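Local atomic coordinates of 199aa long hypothetical Trp repressor binding protein (Sulfolobus tokodaii, PDB entry 2ZKI), a protein that is of unknown function but, as a member of the flavodoxin-like NADPH-dependent FMN reductase family, probably binds FMN and takes part in electron transfer. Residues A[7-12]-A[35-40]. Numbering follows the deposited sequence.
Sequences ILVLFY and VKIRRV. With SO4 (sulfate ion), chain J.
Phe11 CG sits between its backbone N and carbonyl carbon (chi1 73°), which carries the ring across toward strand 34-39. There CB of Arg39 rests on one ring face, 4.2 Å from the centroid, in a CH-pi contact, while CG2 of Ile37 meets the ring edge at CE1, 3.6 Å away. On the same face of the sheet Val9 continues the row: its CB lies 4.0 Å from CG1 of Ile37, and its CG2 touches CG1 of Val35. With alanine instead of Phe11, the space between Ile37 CG2 and Arg39 CB is likely to be left unfilled, and both would lose their aromatic neighbour.

The backbones run parallel in register, Ile7 beside Val35 through Phe11 beside Arg39. Both strands contribute donors: Lys36 N to Ile7 O, Val9 N to Lys36 O (2.9 Å), Arg38 N to Val9 O (2.9 Å), Phe11 N to Arg38 O, and Val40 N to Phe11 O just past the strand ends. On the other face, CD1 of Leu8 meets CG of Arg38 at 3.7 Å, the two side chains crossing at about a right angle, and Leu10 CD1 packs on Val40 CG1. Lys36 extends outward and bends at its end, giving NZ a hydrogen bond to O4 of a sulfate (3.3 Å), probably from the crystallisation liquor; Arg38 NH2 lies beside the same anion, but too near its sulfur for the geometry to be trusted.

These are the first two strands of a right-handed beta-alpha-beta crossover through helix 16-31, in a flavodoxin-like sheet. Strand 34-39 is outermost within the chain, and 73-79 pairs with the far side of 6-11. Helix 65-70 packs on Leu8, Lys36 and Arg38, and helix 87-94 receives Leu10 and Val40.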
ATOM      1  N   ILE A   7      11.356 -19.656 -16.003  1.00 34.89           N
ATOM      2  CA  ILE A   7      10.295 -19.138 -15.149  1.00 34.06           C
ATOM      3  C   ILE A   7      10.178 -19.968 -13.877  1.00 33.55           C
ATOM      4  O   ILE A   7       9.930 -21.175 -13.933  1.00 33.47           O
ATOM      5  CB  ILE A   7       8.930 -19.080 -15.897  1.00 34.03           C
ATOM      6  CG1 ILE A   7       9.004 -18.128 -17.104  1.00 33.74           C
ATOM      7  CG2 ILE A   7       7.786 -18.689 -14.947  1.00 34.04           C
ATOM      8  CD1 ILE A   7       9.440 -16.698 -16.782  1.00 33.21           C
ATOM      9  N   LEU A   8      10.375 -19.309 -12.738  1.00 32.87           N
ATOM     10  CA  LEU A   8      10.200 -19.946 -11.439  1.00 32.24           C
ATOM     11  C   LEU A   8       8.843 -19.588 -10.850  1.00 31.83           C
ATOM     12  O   LEU A   8       8.534 -18.413 -10.641  1.00 31.78           O
ATOM     13  CB  LEU A   8      11.320 -19.539 -10.471  1.00 32.22           C
ATOM     14  CG  LEU A   8      11.365 -20.241  -9.108  1.00 31.95           C
ATOM     15  CD1 LEU A   8      11.944 -21.642  -9.232  1.00 32.01           C
ATOM     16  CD2 LEU A   8      12.167 -19.428  -8.117  1.00 31.68           C
ATOM     17  N   VAL A   9       8.033 -20.609 -10.596  1.00 31.34           N
ATOM     18  CA  VAL A   9       6.766 -20.423  -9.906  1.00 30.90           C
ATOM     19  C   VAL A   9       6.973 -20.780  -8.435  1.00 30.61           C
ATOM     20  O   VAL A   9       7.104 -21.952  -8.073  1.00 30.56           O
ATOM     21  CB  VAL A   9       5.618 -21.248 -10.545  1.00 30.95           C
ATOM     22  CG1 VAL A   9       4.310 -21.003  -9.813  1.00 30.88           C
ATOM     23  CG2 VAL A   9       5.462 -20.903 -12.025  1.00 30.76           C
ATOM     24  N   LEU A  10       7.026 -19.745  -7.605  1.00 30.26           N
ATOM     25  CA  LEU A  10       7.284 -19.883  -6.179  1.00 29.89           C
ATOM     26  C   LEU A  10       6.008 -19.608  -5.395  1.00 29.76           C
ATOM     27  O   LEU A  10       5.295 -18.649  -5.687  1.00 29.74           O
ATOM     28  CB  LEU A  10       8.390 -18.911  -5.763  1.00 29.87           C
ATOM     29  CG  LEU A  10       8.866 -18.866  -4.310  1.00 29.71           C
ATOM     30  CD1 LEU A  10       9.443 -20.198  -3.892  1.00 29.33           C
ATOM     31  CD2 LEU A  10       9.892 -17.762  -4.141  1.00 29.74           C
ATOM     32  N   PHE A  11       5.718 -20.449  -4.406  1.00 29.61           N
ATOM     33  CA  PHE A  11       4.494 -20.302  -3.624  1.00 29.54           C
ATOM     34  C   PHE A  11       4.559 -20.905  -2.222  1.00 29.60           C
ATOM     35  O   PHE A  11       5.299 -21.855  -1.974  1.00 29.60           O
ATOM     36  CB  PHE A  11       3.285 -20.866  -4.391  1.00 29.47           C
ATOM     37  CG  PHE A  11       3.239 -22.372  -4.452  1.00 29.22           C
ATOM     38  CD1 PHE A  11       3.929 -23.064  -5.438  1.00 29.12           C
ATOM     39  CD2 PHE A  11       2.484 -23.095  -3.531  1.00 29.21           C
ATOM     40  CE1 PHE A  11       3.880 -24.456  -5.498  1.00 29.27           C
ATOM     41  CE2 PHE A  11       2.431 -24.487  -3.584  1.00 29.15           C
ATOM     42  CZ  PHE A  11       3.130 -25.167  -4.568  1.00 29.20           C
ATOM     43  N   TYR A  12       3.782 -20.326  -1.311  1.00 29.69           N
ATOM     44  CA  TYR A  12       3.460 -20.966  -0.042  1.00 29.84           C
ATOM     45  C   TYR A  12       2.062 -21.561  -0.172  1.00 30.10           C
ATOM     46  O   TYR A  12       1.225 -21.020  -0.898  1.00 30.21           O
ATOM     47  CB  TYR A  12       3.501 -19.953   1.109  1.00 29.65           C
ATOM     48  CG  TYR A  12       3.029 -20.512   2.438  1.00 29.42           C
ATOM     49  CD1 TYR A  12       3.925 -21.110   3.323  1.00 29.10           C
ATOM     50  CD2 TYR A  12       1.683 -20.453   2.804  1.00 29.38           C
ATOM     51  CE1 TYR A  12       3.494 -21.632   4.540  1.00 29.17           C
ATOM     52  CE2 TYR A  12       1.240 -20.972   4.016  1.00 29.44           C
ATOM     53  CZ  TYR A  12       2.150 -21.558   4.880  1.00 29.47           C
ATOM     54  OH  TYR A  12       1.712 -22.071   6.081  1.00 29.42           O
ATOM     55  N   VAL A  35       9.873 -24.283 -16.922  1.00 39.18           N
ATOM     56  CA  VAL A  35       9.166 -23.944 -15.687  1.00 39.15           C
ATOM     57  C   VAL A  35       9.528 -24.868 -14.526  1.00 39.16           C
ATOM     58  O   VAL A  35       9.320 -26.080 -14.596  1.00 39.20           O
ATOM     59  CB  VAL A  35       7.627 -23.945 -15.890  1.00 39.17           C
ATOM     60  CG1 VAL A  35       6.904 -23.636 -14.582  1.00 39.06           C
ATOM     61  CG2 VAL A  35       7.227 -22.942 -16.960  1.00 39.24           C
ATOM     62  N   LYS A  36      10.070 -24.276 -13.464  1.00 39.16           N
ATOM     63  CA  LYS A  36      10.270 -24.971 -12.195  1.00 39.13           C
ATOM     64  C   LYS A  36       9.247 -24.477 -11.172  1.00 39.01           C
ATOM     65  O   LYS A  36       9.215 -23.291 -10.836  1.00 38.95           O
ATOM     66  CB  LYS A  36      11.693 -24.759 -11.666  1.00 39.11           C
ATOM     67  CG  LYS A  36      12.762 -25.597 -12.350  1.00 39.25           C
ATOM     68  CD  LYS A  36      14.144 -25.281 -11.787  1.00 39.34           C
ATOM     69  CE  LYS A  36      15.261 -25.943 -12.591  1.00 39.93           C
ATOM     70  NZ  LYS A  36      15.295 -27.429 -12.452  1.00 40.18           N
ATOM     71  N   ILE A  37       8.404 -25.391 -10.699  1.00 38.95           N
ATOM     72  CA  ILE A  37       7.435 -25.088  -9.649  1.00 38.81           C
ATOM     73  C   ILE A  37       8.021 -25.510  -8.301  1.00 38.94           C
ATOM     74  O   ILE A  37       8.326 -26.686  -8.083  1.00 38.91           O
ATOM     75  CB  ILE A  37       6.070 -25.782  -9.900  1.00 38.76           C
ATOM     76  CG1 ILE A  37       5.410 -25.223 -11.166  1.00 38.53           C
ATOM     77  CG2 ILE A  37       5.144 -25.618  -8.693  1.00 38.63           C
ATOM     78  CD1 ILE A  37       4.263 -26.065 -11.703  1.00 38.65           C
ATOM     79  N   ARG A  38       8.191 -24.536  -7.410  1.00 39.02           N
ATOM     80  CA  ARG A  38       8.796 -24.773  -6.103  1.00 39.12           C
ATOM     81  C   ARG A  38       7.941 -24.182  -4.987  1.00 39.34           C
ATOM     82  O   ARG A  38       7.291 -23.152  -5.173  1.00 39.31           O
ATOM     83  CB  ARG A  38      10.197 -24.155  -6.040  1.00 39.08           C
ATOM     84  CG  ARG A  38      11.182 -24.577  -7.134  1.00 38.85           C
ATOM     85  CD  ARG A  38      11.870 -25.897  -6.826  1.00 38.39           C
ATOM     86  NE  ARG A  38      11.266 -27.010  -7.552  1.00 38.16           N
ATOM     87  CZ  ARG A  38      11.779 -27.569  -8.646  1.00 37.65           C
ATOM     88  NH1 ARG A  38      12.924 -27.134  -9.158  1.00 37.41           N
ATOM     89  NH2 ARG A  38      11.145 -28.576  -9.227  1.00 37.42           N
ATOM     90  N   ARG A  39       7.954 -24.838  -3.828  1.00 39.68           N
ATOM     91  CA  ARG A  39       7.293 -24.321  -2.624  1.00 39.98           C
ATOM     92  C   ARG A  39       8.314 -23.960  -1.539  1.00 40.13           C
ATOM     93  O   ARG A  39       9.483 -24.340  -1.629  1.00 40.17           O
ATOM     94  CB  ARG A  39       6.236 -25.307  -2.097  1.00 39.97           C
ATOM     95  CG  ARG A  39       6.705 -26.748  -1.904  1.00 40.44           C
ATOM     96  CD  ARG A  39       7.269 -26.993  -0.509  1.00 41.56           C
ATOM     97  NE  ARG A  39       7.492 -28.415  -0.256  1.00 42.38           N
ATOM     98  CZ  ARG A  39       6.672 -29.196   0.445  1.00 42.80           C
ATOM     99  NH1 ARG A  39       6.966 -30.478   0.612  1.00 43.12           N
ATOM    100  NH2 ARG A  39       5.563 -28.702   0.984  1.00 43.17           N
ATOM    101  N   VAL A  40       7.867 -23.219  -0.526  1.00 40.33           N
ATOM    102  CA  VAL A  40       8.744 -22.805   0.575  1.00 40.50           C
ATOM    103  C   VAL A  40       8.569 -23.668   1.826  1.00 40.74           C
ATOM    104  O   VAL A  40       7.547 -24.337   1.997  1.00 40.73           O
ATOM    105  CB  VAL A  40       8.568 -21.301   0.950  1.00 40.47           C
ATOM    106  CG1 VAL A  40       9.102 -20.402  -0.150  1.00 40.24           C
ATOM    107  CG2 VAL A  40       7.111 -20.973   1.274  1.00 40.46           C
TER
HETATM  108  S   SO4 J 502      11.320 -29.928 -11.965  1.00 65.25           S
HETATM  109  O1  SO4 J 502      11.098 -30.763 -13.141  1.00 65.32           O
HETATM  110  O2  SO4 J 502      10.157 -29.068 -11.759  1.00 65.29           O
HETATM  111  O3  SO4 J 502      11.506 -30.786 -10.798  1.00 65.18           O
HETATM  112  O4  SO4 J 502      12.509 -29.102 -12.163  1.00 65.08           O